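Local coordinates for phosphotriesterase, putative (Deinococcus radiodurans, PDB 4J35), which probably hydrolyses lactones and, in this engineered form derived from a weak promiscuous lactonase, organophosphates, using two divalent metal ions in a TIM barrel, at residues 13-18 and 61-66; 122-127 and 160-165; 182-187 and 215-220; 229-234 and 282-287. The protein carries 7 engineered substitutions. All blocks are in the same frame, centred on the assembly; numbering follows the deposited sequence.

All four contacts belong to one TIM barrel, and no two of them touch. Contact 1 is the strand-level one, pairing neighbouring parallel strands; it is partly buried, and backbone and threonine hydrogen bonds dominate it. Contacts 2 and 3 are buried joints in the outer layer of helices. No direct hydrogen bond crosses either of them: the first rests on methionine, alanine and valine, the second on a proline ring, a threonine and a histidine ring. Contact 4, partly buried, ties a loop to a short helix and the turn after it through a water, one backbone bond and a leucine CH-pi contact on a tryptophan, and it comes closest to the metal site. Contacts 2 and 4 lie on opposite sides of the chain's centre.

Contact 1 (13-18 and 61-66); sequences AQLGAT and IQTVVD
Leu15 meets strand 61-66 through its carbonyl oxygen, which Thr63 OG1 grips at 2.6 Å, in the carbonyl plane on a lone pair. Thr63 can reach it because its hydroxyl stands anti to its own carbonyl carbon (chi1 -52°). Gly16 follows with positive phi, and its CA passes 3.8 Å from Gln62 OE1; a CB there would clash with that oxygen, so glycine suits the turn. The carbonyl oxygen of Ala17 accepts a bond from Gln62 N at 3.0 Å and a weak one from Thr63 N, while water 1 connects Ala17 N to Gln62 OE1. The small CB of Ala17 rests 4.0 Å from Ile61 CD1. Thr18 then pairs in parallel with Thr63, the two side chains side by side and pointing the same way, with Thr18 OG1 3.6 Å from Thr63 CB. That hydroxyl is turned back to Gly16 O, 44° above the carbonyl plane. Helix 42-58 makes the crossover of this beta-alpha-beta unit, and helix 307-322 packs on Ala17 and Thr18. Since each threonine hydroxyl binds a carbonyl of the turn, the loop entering the first barrel strand is fixed by polar bonds that side chains supply just ahead of the Thr18-Thr63 pairing.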
loop_
_atom_site.group_PDB
_atom_site.type_symbol
_atom_site.label_atom_id
_atom_site.label_comp_id
_atom_site.label_asym_id
_atom_site.label_seq_id
_atom_site.Cartn_x
_atom_site.Cartn_y
_atom_site.Cartn_z
ATOM N N ALA A 13 -15.277 -4.936 12.029
ATOM C CA ALA A 13 -14.772 -5.576 13.247
ATOM C C ALA A 13 -14.102 -6.925 12.983
ATOM O O ALA A 13 -13.433 -7.462 13.865
ATOM C CB ALA A 13 -15.883 -5.730 14.292
ATOM N N GLN A 14 -14.279 -7.470 11.780
ATOM C CA GLN A 14 -13.627 -8.731 11.396
ATOM C C GLN A 14 -12.291 -8.556 10.668
ATOM O O GLN A 14 -11.673 -9.550 10.287
ATOM C CB GLN A 14 -14.544 -9.578 10.500
ATOM C CG GLN A 14 -15.730 -10.129 11.204
ATOM C CD GLN A 14 -15.373 -10.606 12.591
ATOM O OE1 GLN A 14 -14.581 -11.546 12.770
ATOM N NE2 GLN A 14 -15.937 -9.936 13.596
ATOM N N LEU A 15 -11.833 -7.322 10.478
ATOM C CA LEU A 15 -10.542 -7.122 9.799
ATOM C C LEU A 15 -9.377 -7.564 10.680
ATOM O O LEU A 15 -8.401 -8.139 10.203
ATOM C CB LEU A 15 -10.351 -5.656 9.390
ATOM C CG LEU A 15 -11.280 -5.118 8.301
ATOM C CD1 LEU A 15 -10.903 -3.666 7.938
ATOM C CD2 LEU A 15 -11.248 -6.002 7.064
ATOM N N GLY A 16 -9.499 -7.307 11.975
ATOM C CA GLY A 16 -8.435 -7.586 12.907
ATOM C C GLY A 16 -7.164 -6.811 12.626
ATOM O O GLY A 16 -7.165 -5.762 11.976
ATOM N N ALA A 17 -6.062 -7.337 13.145
ATOM C CA ALA A 17 -4.762 -6.728 12.955
ATOM C C ALA A 17 -4.464 -6.765 11.443
ATOM O O ALA A 17 -4.594 -7.816 10.807
ATOM C CB ALA A 17 -3.714 -7.512 13.738
ATOM N N THR A 18 -4.050 -5.632 10.895
ATOM C CA THR A 18 -3.904 -5.446 9.451
ATOM C C THR A 18 -2.546 -4.888 9.077
ATOM O O THR A 18 -1.966 -4.019 9.774
ATOM C CB THR A 18 -5.038 -4.478 8.921
ATOM O OG1 THR A 18 -6.313 -5.059 9.197
ATOM C CG2 THR A 18 -4.924 -4.233 7.433
ATOM N N ILE A 61 -2.182 -11.624 12.512
ATOM C CA ILE A 61 -2.552 -10.787 11.338
ATOM C C ILE A 61 -3.692 -11.448 10.555
ATOM O O ILE A 61 -3.534 -12.534 10.018
ATOM C CB ILE A 61 -1.393 -10.534 10.370
ATOM C CG1 ILE A 61 -0.183 -9.911 11.070
ATOM C CG2 ILE A 61 -1.873 -9.612 9.179
ATOM C CD1 ILE A 61 -0.458 -8.633 11.703
ATOM N N GLN A 62 -4.844 -10.791 10.475
ATOM C CA GLN A 62 -5.975 -11.380 9.764
ATOM C C GLN A 62 -6.276 -10.764 8.408
ATOM O O GLN A 62 -7.076 -11.326 7.644
ATOM C CB GLN A 62 -7.229 -11.282 10.613
ATOM C CG GLN A 62 -7.129 -12.143 11.884
ATOM C CD GLN A 62 -8.274 -11.898 12.799
ATOM O OE1 GLN A 62 -8.119 -11.244 13.828
ATOM N NE2 GLN A 62 -9.450 -12.402 12.429
ATOM N N THR A 63 -5.681 -9.609 8.126
ATOM C CA THR A 63 -5.902 -8.928 6.847
ATOM C C THR A 63 -4.652 -8.256 6.338
ATOM O O THR A 63 -3.857 -7.726 7.115
ATOM C CB THR A 63 -6.963 -7.820 7.032
ATOM O OG1 THR A 63 -8.120 -8.373 7.662
ATOM C CG2 THR A 63 -7.343 -7.158 5.696
ATOM N N VAL A 64 -4.470 -8.303 5.023
ATOM C CA VAL A 64 -3.426 -7.566 4.333
ATOM C C VAL A 64 -4.087 -6.730 3.220
ATOM O O VAL A 64 -4.996 -7.203 2.553
ATOM C CB VAL A 64 -2.394 -8.511 3.678
ATOM C CG1 VAL A 64 -1.500 -7.769 2.706
ATOM C CG2 VAL A 64 -1.556 -9.190 4.726
ATOM N N VAL A 65 -3.623 -5.499 3.050
ATOM C CA VAL A 65 -4.029 -4.661 1.927
ATOM C C VAL A 65 -2.959 -4.787 0.856
ATOM O O VAL A 65 -1.823 -4.362 1.028
ATOM C CB VAL A 65 -4.205 -3.197 2.347
ATOM C CG1 VAL A 65 -4.537 -2.310 1.178
ATOM C CG2 VAL A 65 -5.314 -3.115 3.403
ATOM N N ASP A 66 -3.319 -5.428 -0.232
ATOM C CA ASP A 66 -2.398 -5.533 -1.346
ATOM C C ASP A 66 -2.460 -4.269 -2.180
ATOM O O ASP A 66 -3.517 -3.960 -2.766
ATOM C CB ASP A 66 -2.745 -6.733 -2.192
ATOM C CG ASP A 66 -1.735 -6.958 -3.295
ATOM O OD1 ASP A 66 -1.709 -6.215 -4.286
ATOM O OD2 ASP A 66 -0.937 -7.895 -3.185
HETATM O O HOH W 1 -6.315 -9.766 14.792
#

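Contact 2 (122-127 and 160-165); sequences EMMRTE and RAAARV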
loop_
_atom_site.group_PDB
_atom_site.type_symbol
_atom_site.label_atom_id
_atom_site.label_comp_id
_atom_site.label_asym_id
_atom_site.label_seq_id
_atom_site.Cartn_x
_atom_site.Cartn_y
_atom_site.Cartn_z
ATOM N N GLU A 122 -13.756 6.064 -14.755
ATOM C CA GLU A 122 -14.668 4.957 -15.080
ATOM C C GLU A 122 -14.040 3.625 -14.719
ATOM O O GLU A 122 -14.709 2.719 -14.208
ATOM C CB GLU A 122 -15.014 4.928 -16.560
ATOM C CG GLU A 122 -15.868 6.074 -17.028
ATOM C CD GLU A 122 -17.280 6.063 -16.413
ATOM O OE1 GLU A 122 -17.730 5.009 -15.901
ATOM O OE2 GLU A 122 -17.943 7.123 -16.454
ATOM N N MET A 123 -12.755 3.494 -15.000
ATOM C CA MET A 123 -12.033 2.266 -14.610
ATOM C C MET A 123 -12.055 2.089 -13.097
ATOM O O MET A 123 -12.359 1.002 -12.557
ATOM C CB MET A 123 -10.589 2.329 -15.128
ATOM C CG MET A 123 -9.679 1.245 -14.553
ATOM S SD MET A 123 -7.962 1.535 -15.062
ATOM C CE MET A 123 -7.499 2.672 -13.751
ATOM N N MET A 124 -11.698 3.131 -12.366
ATOM C CA MET A 124 -11.666 2.990 -10.926
ATOM C C MET A 124 -13.053 2.648 -10.402
ATOM O O MET A 124 -13.202 1.748 -9.582
ATOM C CB MET A 124 -11.163 4.267 -10.272
ATOM C CG MET A 124 -9.677 4.500 -10.449
ATOM S SD MET A 124 -9.207 6.127 -9.804
ATOM C CE MET A 124 -7.425 6.020 -10.018
ATOM N N ARG A 125 -14.069 3.360 -10.892
ATOM C CA ARG A 125 -15.408 3.199 -10.352
ATOM C C ARG A 125 -15.873 1.776 -10.597
ATOM O O ARG A 125 -16.435 1.142 -9.709
ATOM C CB ARG A 125 -16.394 4.176 -10.999
ATOM C CG ARG A 125 -17.801 4.069 -10.377
ATOM C CD ARG A 125 -18.850 4.844 -11.139
ATOM N NE ARG A 125 -18.881 4.510 -12.564
ATOM C CZ ARG A 125 -19.397 3.390 -13.070
ATOM N NH1 ARG A 125 -19.927 2.467 -12.271
ATOM N NH2 ARG A 125 -19.375 3.181 -14.387
ATOM N N THR A 126 -15.618 1.276 -11.806
ATOM C CA THR A 126 -16.068 -0.055 -12.203
ATOM C C THR A 126 -15.367 -1.125 -11.371
ATOM O O THR A 126 -15.976 -2.117 -10.933
ATOM C CB THR A 126 -15.787 -0.327 -13.697
ATOM O OG1 THR A 126 -16.531 0.596 -14.504
ATOM C CG2 THR A 126 -16.150 -1.768 -14.077
ATOM N N GLU A 127 -14.075 -0.939 -11.136
ATOM C CA GLU A 127 -13.337 -1.970 -10.413
ATOM C C GLU A 127 -13.695 -1.977 -8.912
ATOM O O GLU A 127 -13.641 -3.019 -8.265
ATOM C CB GLU A 127 -11.826 -1.849 -10.683
ATOM C CG GLU A 127 -11.463 -2.150 -12.136
ATOM C CD GLU A 127 -9.953 -2.220 -12.401
ATOM O OE1 GLU A 127 -9.179 -1.558 -11.673
ATOM O OE2 GLU A 127 -9.561 -2.957 -13.331
ATOM N N ARG A 160 -7.515 13.276 -9.389
ATOM C CA ARG A 160 -8.855 13.862 -9.507
ATOM C C ARG A 160 -9.880 12.773 -9.764
ATOM O O ARG A 160 -10.974 12.819 -9.228
ATOM C CB ARG A 160 -8.923 14.962 -10.619
ATOM C CG ARG A 160 -8.032 16.182 -10.320
ATOM C CD ARG A 160 -8.289 17.369 -11.278
ATOM N NE ARG A 160 -7.856 17.103 -12.639
ATOM C CZ ARG A 160 -6.632 17.330 -13.110
ATOM N NH1 ARG A 160 -5.680 17.825 -12.329
ATOM N NH2 ARG A 160 -6.353 17.064 -14.378
ATOM N N ALA A 161 -9.522 11.765 -10.556
ATOM C CA ALA A 161 -10.440 10.639 -10.765
ATOM C C ALA A 161 -10.697 9.878 -9.451
ATOM O O ALA A 161 -11.832 9.503 -9.161
ATOM C CB ALA A 161 -9.906 9.702 -11.809
ATOM N N ALA A 162 -9.643 9.625 -8.672
ATOM C CA ALA A 162 -9.807 8.959 -7.383
ATOM C C ALA A 162 -10.686 9.759 -6.398
ATOM O O ALA A 162 -11.516 9.183 -5.693
ATOM C CB ALA A 162 -8.451 8.692 -6.761
ATOM N N ALA A 163 -10.491 11.072 -6.323
ATOM C CA ALA A 163 -11.268 11.875 -5.368
ATOM C C ALA A 163 -12.761 11.746 -5.678
ATOM O O ALA A 163 -13.607 11.640 -4.791
ATOM C CB ALA A 163 -10.801 13.333 -5.373
ATOM N N ARG A 164 -13.082 11.724 -6.958
ATOM C CA ARG A 164 -14.454 11.564 -7.390
ATOM C C ARG A 164 -15.031 10.210 -7.009
ATOM O O ARG A 164 -16.138 10.111 -6.487
ATOM C CB ARG A 164 -14.502 11.761 -8.896
ATOM C CG ARG A 164 -15.841 11.599 -9.493
ATOM C CD ARG A 164 -15.748 12.004 -10.946
ATOM N NE ARG A 164 -17.046 12.060 -11.599
ATOM C CZ ARG A 164 -17.204 11.990 -12.921
ATOM N NH1 ARG A 164 -16.136 11.845 -13.734
ATOM N NH2 ARG A 164 -18.435 12.059 -13.427
ATOM N N VAL A 165 -14.287 9.143 -7.259
ATOM C CA VAL A 165 -14.762 7.839 -6.839
ATOM C C VAL A 165 -14.902 7.787 -5.320
ATOM O O VAL A 165 -15.830 7.162 -4.807
ATOM C CB VAL A 165 -13.800 6.670 -7.316
ATOM C CG1 VAL A 165 -14.374 5.357 -6.849
ATOM C CG2 VAL A 165 -13.675 6.693 -8.812
#
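Met124 reaches across to Ala161, Ala162 and Val165, joining two helices of the outer layer of the TIM barrel, 116-129 and 153-169. The short segments run in broadly the same direction, their axes 9.3 Å apart at closest approach with a signed crossing angle of -36°. Met124 is extended beyond CG, which lies anti to its carbonyl carbon (chi1 -73°), and this straight shape carries the sulfur to the backbone of the other helix. There SD comes 3.7 Å from Ala162 N and also lies 4.1 Å from Ala162 CB. Methyl side chains suit the place, since at Ala161 and Ala162 they leave room for the sulfur to approach the backbone. Val165 points the other way across the joint, toward helix 116-129. Its CG2 branch, anti to the carbonyl carbon, is the one that touches, meeting Met124 CB at 3.8 Å. One long flexible side chain and one short branched one thus interlock without any hydrogen bond between the segments. Tyr121 adds to the apolar surroundings by packing on Ala161 and Val165. Arg125 gives Val165 its backbone N and, a little farther off, its CB, but sends its guanidinium away along its own helix, where NH2 makes a salt bridge of 2.9 Å with Glu122 OE1, which lies at the edge of the group and close to its plane.

Contact 3 (182-187 and 215-220); sequences QGPQQA and RETLRH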
loop_
_atom_site.group_PDB
_atom_site.type_symbol
_atom_site.label_atom_id
_atom_site.label_comp_id
_atom_site.label_asym_id
_atom_site.label_seq_id
_atom_site.Cartn_x
_atom_site.Cartn_y
_atom_site.Cartn_z
ATOM N N GLN A 182 6.458 15.030 -1.184
ATOM C CA GLN A 182 5.098 15.255 -1.663
ATOM C C GLN A 182 3.981 14.749 -0.752
ATOM O O GLN A 182 2.825 14.761 -1.147
ATOM C CB GLN A 182 4.903 14.681 -3.079
ATOM C CG GLN A 182 5.909 15.166 -4.089
ATOM C CD GLN A 182 5.972 16.688 -4.187
ATOM O OE1 GLN A 182 4.952 17.382 -4.135
ATOM N NE2 GLN A 182 7.181 17.212 -4.314
ATOM N N GLY A 183 4.294 14.277 0.455
ATOM C CA GLY A 183 3.221 13.900 1.361
ATOM C C GLY A 183 2.211 15.017 1.638
ATOM O O GLY A 183 1.007 14.862 1.472
ATOM N N PRO A 184 2.699 16.172 2.063
ATOM C CA PRO A 184 1.754 17.263 2.365
ATOM C C PRO A 184 0.930 17.703 1.131
ATOM O O PRO A 184 -0.271 18.056 1.216
ATOM C CB PRO A 184 2.677 18.387 2.838
ATOM C CG PRO A 184 3.894 17.675 3.360
ATOM C CD PRO A 184 4.090 16.538 2.368
ATOM N N GLN A 185 1.578 17.682 -0.016
ATOM C CA GLN A 185 0.905 18.035 -1.273
ATOM C C GLN A 185 -0.162 17.030 -1.669
ATOM O O GLN A 185 -1.196 17.401 -2.182
ATOM C CB GLN A 185 1.904 18.158 -2.402
ATOM C CG GLN A 185 2.795 19.355 -2.296
ATOM C CD GLN A 185 4.030 19.054 -1.518
ATOM O OE1 GLN A 185 4.026 18.191 -0.645
ATOM N NE2 GLN A 185 5.113 19.743 -1.842
ATOM N N GLN A 186 0.081 15.741 -1.464
ATOM C CA GLN A 186 -0.949 14.770 -1.770
ATOM C C GLN A 186 -2.185 14.988 -0.886
ATOM O O GLN A 186 -3.338 14.881 -1.338
ATOM C CB GLN A 186 -0.386 13.347 -1.520
ATOM C CG GLN A 186 0.578 12.843 -2.585
ATOM C CD GLN A 186 0.914 11.366 -2.372
ATOM O OE1 GLN A 186 0.529 10.792 -1.358
ATOM N NE2 GLN A 186 1.633 10.763 -3.314
ATOM N N ALA A 187 -1.933 15.215 0.403
ATOM C CA ALA A 187 -2.978 15.272 1.401
ATOM C C ALA A 187 -3.771 16.531 1.124
ATOM O O ALA A 187 -4.991 16.532 1.142
ATOM C CB ALA A 187 -2.384 15.303 2.827
ATOM N N ARG A 215 4.173 16.088 10.482
ATOM C CA ARG A 215 3.170 16.900 11.180
ATOM C C ARG A 215 2.390 17.742 10.175
ATOM O O ARG A 215 1.170 17.892 10.246
ATOM C CB ARG A 215 3.861 17.779 12.200
ATOM C CG ARG A 215 4.292 16.992 13.436
ATOM C CD ARG A 215 4.759 17.882 14.537
ATOM N NE ARG A 215 6.129 18.295 14.325
ATOM C CZ ARG A 215 7.161 17.905 15.055
ATOM N NH1 ARG A 215 7.013 17.072 16.082
ATOM N NH2 ARG A 215 8.369 18.352 14.726
ATOM N N GLU A 216 3.101 18.255 9.198
ATOM C CA GLU A 216 2.420 19.012 8.159
ATOM C C GLU A 216 1.390 18.194 7.373
ATOM O O GLU A 216 0.319 18.677 7.052
ATOM C CB GLU A 216 3.419 19.601 7.188
ATOM C CG GLU A 216 2.758 20.507 6.207
ATOM C CD GLU A 216 3.738 21.144 5.257
ATOM O OE1 GLU A 216 4.953 20.941 5.451
ATOM O OE2 GLU A 216 3.273 21.848 4.327
ATOM N N THR A 217 1.719 16.949 7.036
ATOM C CA THR A 217 0.769 16.096 6.371
ATOM C C THR A 217 -0.446 15.812 7.238
ATOM O O THR A 217 -1.596 15.834 6.739
ATOM C CB THR A 217 1.478 14.705 5.981
ATOM O OG1 THR A 217 2.680 14.989 5.270
ATOM C CG2 THR A 217 0.592 13.896 5.091
ATOM N N LEU A 218 -0.192 15.560 8.537
ATOM C CA LEU A 218 -1.211 15.092 9.484
ATOM C C LEU A 218 -2.238 16.204 9.719
ATOM O O LEU A 218 -3.385 15.977 10.066
ATOM C CB LEU A 218 -0.594 14.719 10.819
ATOM C CG LEU A 218 0.080 13.321 10.686
ATOM C CD1 LEU A 218 1.033 13.114 11.815
ATOM C CD2 LEU A 218 -1.018 12.277 10.684
ATOM N N ARG A 219 -1.765 17.402 9.509
ATOM C CA ARG A 219 -2.610 18.608 9.586
ATOM C C ARG A 219 -3.902 18.547 8.727
ATOM O O ARG A 219 -4.890 19.235 9.021
ATOM C CB ARG A 219 -1.752 19.796 9.154
ATOM C CG ARG A 219 -2.377 21.135 9.299
ATOM C CD ARG A 219 -2.071 21.685 10.681
ATOM N NE ARG A 219 -0.780 22.374 10.723
ATOM C CZ ARG A 219 -0.627 23.699 10.732
ATOM N NH1 ARG A 219 -1.685 24.508 10.715
ATOM N NH2 ARG A 219 0.593 24.224 10.770
ATOM N N HIS A 220 -3.902 17.729 7.668
ATOM C CA HIS A 220 -5.021 17.668 6.734
ATOM C C HIS A 220 -6.058 16.675 7.151
ATOM O O HIS A 220 -7.075 16.514 6.472
ATOM C CB HIS A 220 -4.512 17.373 5.323
ATOM C CG HIS A 220 -3.711 18.491 4.750
ATOM N ND1 HIS A 220 -2.337 18.494 4.743
ATOM C CD2 HIS A 220 -4.093 19.685 4.237
ATOM C CE1 HIS A 220 -1.900 19.621 4.211
ATOM N NE2 HIS A 220 -2.949 20.368 3.908
#
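Pro184 lays its ring against Glu216 and Thr217, joining the first turn of helix 183-192 to helix 211-218 in the outer layer of the TIM barrel; His220, farther along the chain, completes the joint. Gln182 holds the N-cap position of the first helix, and proline suits the first turn, where a backbone N needs no acceptor. The ring crosses both partner side chains at about a right angle. Its CG packs 3.5 Å from Thr217 OG1, and the proline N, which carries no hydrogen, cannot bond to that oxygen; the hydroxyl is instead bonded to Tyr213 O, one turn back in its own helix. The threonine torsion (chi1 -52°) places OG1 by the proline ring and sends CG2, anti to the backbone N, toward Gly183 O at 3.8 Å. Gly183 suits this spot because a CB would be tight against the same hydroxyl. Glu216 is fully extended, CG anti to the backbone N (chi1 -174°), and reaches across the proline so that its carboxylate oxygen OE2 stands 3.8 Å from Pro184 CB. His220 turns its CG anti to the carbonyl carbon, which folds the ring back toward Thr217 O, where ND1 makes a weak bond of 3.4 Å. Ala187 C lies over one face of the imidazole, offset toward the rim. With alanine for His220, Ala187 is likely to face a gap, and Thr217 O to lose this weak donor. The methyl of Ala187 is small enough to come close to the ring, its CB 3.7 Å from His220 ND1.

Contact 4 (229-234 and 282-287); sequences IGLQGM and PAVKDW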
loop_
_atom_site.group_PDB
_atom_site.type_symbol
_atom_site.label_atom_id
_atom_site.label_comp_id
_atom_site.label_asym_id
_atom_site.label_seq_id
_atom_site.Cartn_x
_atom_site.Cartn_y
_atom_site.Cartn_z
ATOM N N ILE A 229 8.848 -0.569 6.438
ATOM C CA ILE A 229 9.632 -0.936 7.611
ATOM C C ILE A 229 10.369 -2.231 7.268
ATOM O O ILE A 229 9.764 -3.184 6.809
ATOM C CB ILE A 229 8.768 -1.134 8.873
ATOM C CG1 ILE A 229 8.051 0.203 9.233
ATOM C CG2 ILE A 229 9.617 -1.572 10.058
ATOM C CD1 ILE A 229 7.082 0.091 10.384
ATOM N N GLY A 230 11.675 -2.204 7.469
ATOM C CA GLY A 230 12.542 -3.349 7.130
ATOM C C GLY A 230 13.428 -3.069 5.922
ATOM O O GLY A 230 14.447 -3.739 5.748
ATOM N N LEU A 231 13.060 -2.085 5.091
ATOM C CA LEU A 231 13.866 -1.739 3.917
ATOM C C LEU A 231 14.821 -0.604 4.294
ATOM O O LEU A 231 14.423 0.554 4.357
ATOM C CB LEU A 231 12.961 -1.331 2.749
ATOM C CG LEU A 231 13.595 -1.040 1.387
ATOM C CD1 LEU A 231 14.388 -2.263 0.922
ATOM C CD2 LEU A 231 12.495 -0.671 0.375
ATOM N N GLN A 232 16.086 -0.932 4.541
ATOM C CA GLN A 232 16.973 -0.026 5.288
ATOM C C GLN A 232 18.147 0.527 4.479
ATOM O O GLN A 232 19.043 -0.197 4.108
ATOM C CB GLN A 232 17.530 -0.731 6.532
ATOM C CG GLN A 232 16.482 -1.297 7.474
ATOM C CD GLN A 232 17.052 -1.699 8.830
ATOM O OE1 GLN A 232 17.264 -0.853 9.691
ATOM N NE2 GLN A 232 17.265 -3.002 9.037
ATOM N N GLY A 233 18.164 1.827 4.234
ATOM C CA GLY A 233 19.272 2.405 3.496
ATOM C C GLY A 233 19.455 1.914 2.061
ATOM O O GLY A 233 20.574 1.936 1.542
ATOM N N MET A 234 18.385 1.446 1.420
ATOM C CA MET A 234 18.407 1.230 -0.027
ATOM C C MET A 234 17.936 2.526 -0.698
ATOM O O MET A 234 16.829 3.004 -0.437
ATOM C CB MET A 234 17.502 0.064 -0.461
ATOM C CG MET A 234 17.985 -0.723 -1.731
ATOM S SD MET A 234 16.533 -1.194 -2.715
ATOM C CE MET A 234 16.941 -2.783 -3.468
ATOM N N PRO A 282 22.209 -6.318 3.595
ATOM C CA PRO A 282 21.707 -5.754 4.852
ATOM C C PRO A 282 20.433 -4.931 4.653
ATOM O O PRO A 282 19.572 -4.962 5.517
ATOM C CB PRO A 282 22.872 -4.873 5.328
ATOM C CG PRO A 282 24.097 -5.514 4.715
ATOM C CD PRO A 282 23.632 -6.008 3.371
ATOM N N ALA A 283 20.341 -4.225 3.534
ATOM C CA ALA A 283 19.199 -3.368 3.234
ATOM C C ALA A 283 17.906 -4.163 3.193
ATOM O O ALA A 283 16.842 -3.654 3.556
ATOM C CB ALA A 283 19.414 -2.692 1.912
ATOM N N VAL A 284 17.986 -5.406 2.733
ATOM C CA VAL A 284 16.764 -6.171 2.492
ATOM C C VAL A 284 16.519 -7.257 3.540
ATOM O O VAL A 284 15.536 -7.985 3.456
ATOM C CB VAL A 284 16.717 -6.771 1.063
ATOM C CG1 VAL A 284 16.764 -5.684 0.024
ATOM C CG2 VAL A 284 17.880 -7.794 0.826
ATOM N N LYS A 285 17.383 -7.343 4.545
ATOM C CA LYS A 285 17.352 -8.484 5.478
ATOM C C LYS A 285 16.055 -8.610 6.271
ATOM O O LYS A 285 15.553 -9.720 6.501
ATOM C CB LYS A 285 18.503 -8.371 6.479
ATOM C CG LYS A 285 18.565 -9.532 7.448
ATOM C CD LYS A 285 19.739 -9.421 8.403
ATOM C CE LYS A 285 19.812 -10.658 9.319
ATOM N NZ LYS A 285 20.977 -10.631 10.268
ATOM N N ASP A 286 15.540 -7.475 6.752
ATOM C CA ASP A 286 14.299 -7.482 7.516
ATOM C C ASP A 286 13.110 -7.080 6.662
ATOM O O ASP A 286 12.059 -6.775 7.213
ATOM C CB ASP A 286 14.365 -6.489 8.683
ATOM C CG ASP A 286 15.442 -6.833 9.700
ATOM O OD1 ASP A 286 15.636 -8.038 9.997
ATOM O OD2 ASP A 286 16.089 -5.880 10.196
ATOM N N TRP A 287 13.274 -7.052 5.341
ATOM C CA TRP A 287 12.225 -6.582 4.460
ATOM C C TRP A 287 11.315 -7.730 4.061
ATOM O O TRP A 287 11.391 -8.233 2.923
ATOM C CB TRP A 287 12.830 -5.915 3.232
ATOM C CG TRP A 287 11.853 -5.239 2.344
ATOM C CD1 TRP A 287 10.778 -4.450 2.722
ATOM C CD2 TRP A 287 11.860 -5.246 0.916
ATOM N NE1 TRP A 287 10.130 -3.995 1.605
ATOM C CE2 TRP A 287 10.766 -4.484 0.488
ATOM C CE3 TRP A 287 12.689 -5.857 -0.053
ATOM C CZ2 TRP A 287 10.482 -4.283 -0.868
ATOM C CZ3 TRP A 287 12.390 -5.670 -1.401
ATOM C CH2 TRP A 287 11.304 -4.876 -1.790
HETATM O O HOH W 2 16.757 -4.708 6.584
#
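Water 2 is held between the segments, accepting N-H groups from both Gln232 NE2 and Asp286 N, each at 3.0 Å, and lying close to the carbonyl oxygens of Gly230 and Pro282. A direct bond runs beside it: Gln232 N meets Ala283 O at 3.0 Å on a lone pair and is nearly straight, with 171° at the hydrogen. Gln232 is placed by its other end too, for OE1 takes a hydrogen bond from Asp240 N. Gly230 suits its place because a CB would clash with Asp286 O; bare, its CA comes 3.5 Å from that oxygen. Ala283 is small enough to sit with CB 3.3 Å from Gln232 O and 4.1 Å from Met234 CB. The apolar half is Leu231 on Trp287, side by side and pointing the same way, each with CG anti to its backbone N. Leu231 CB makes a CH-pi contact 4.0 Å from the centroid of the five-membered ring, 18° off its normal, while CD1 lies above the same indole. Replacing Trp287 by a serine is likely to leave Leu231 without the surface it rests on and open a gap beside Asp264, a metal ligand whose side chain is about 4 Å from that of Trp287. Water, backbone bond and CH-pi contact thus join a loop to a short helix and its following turn, on the border of the metal site.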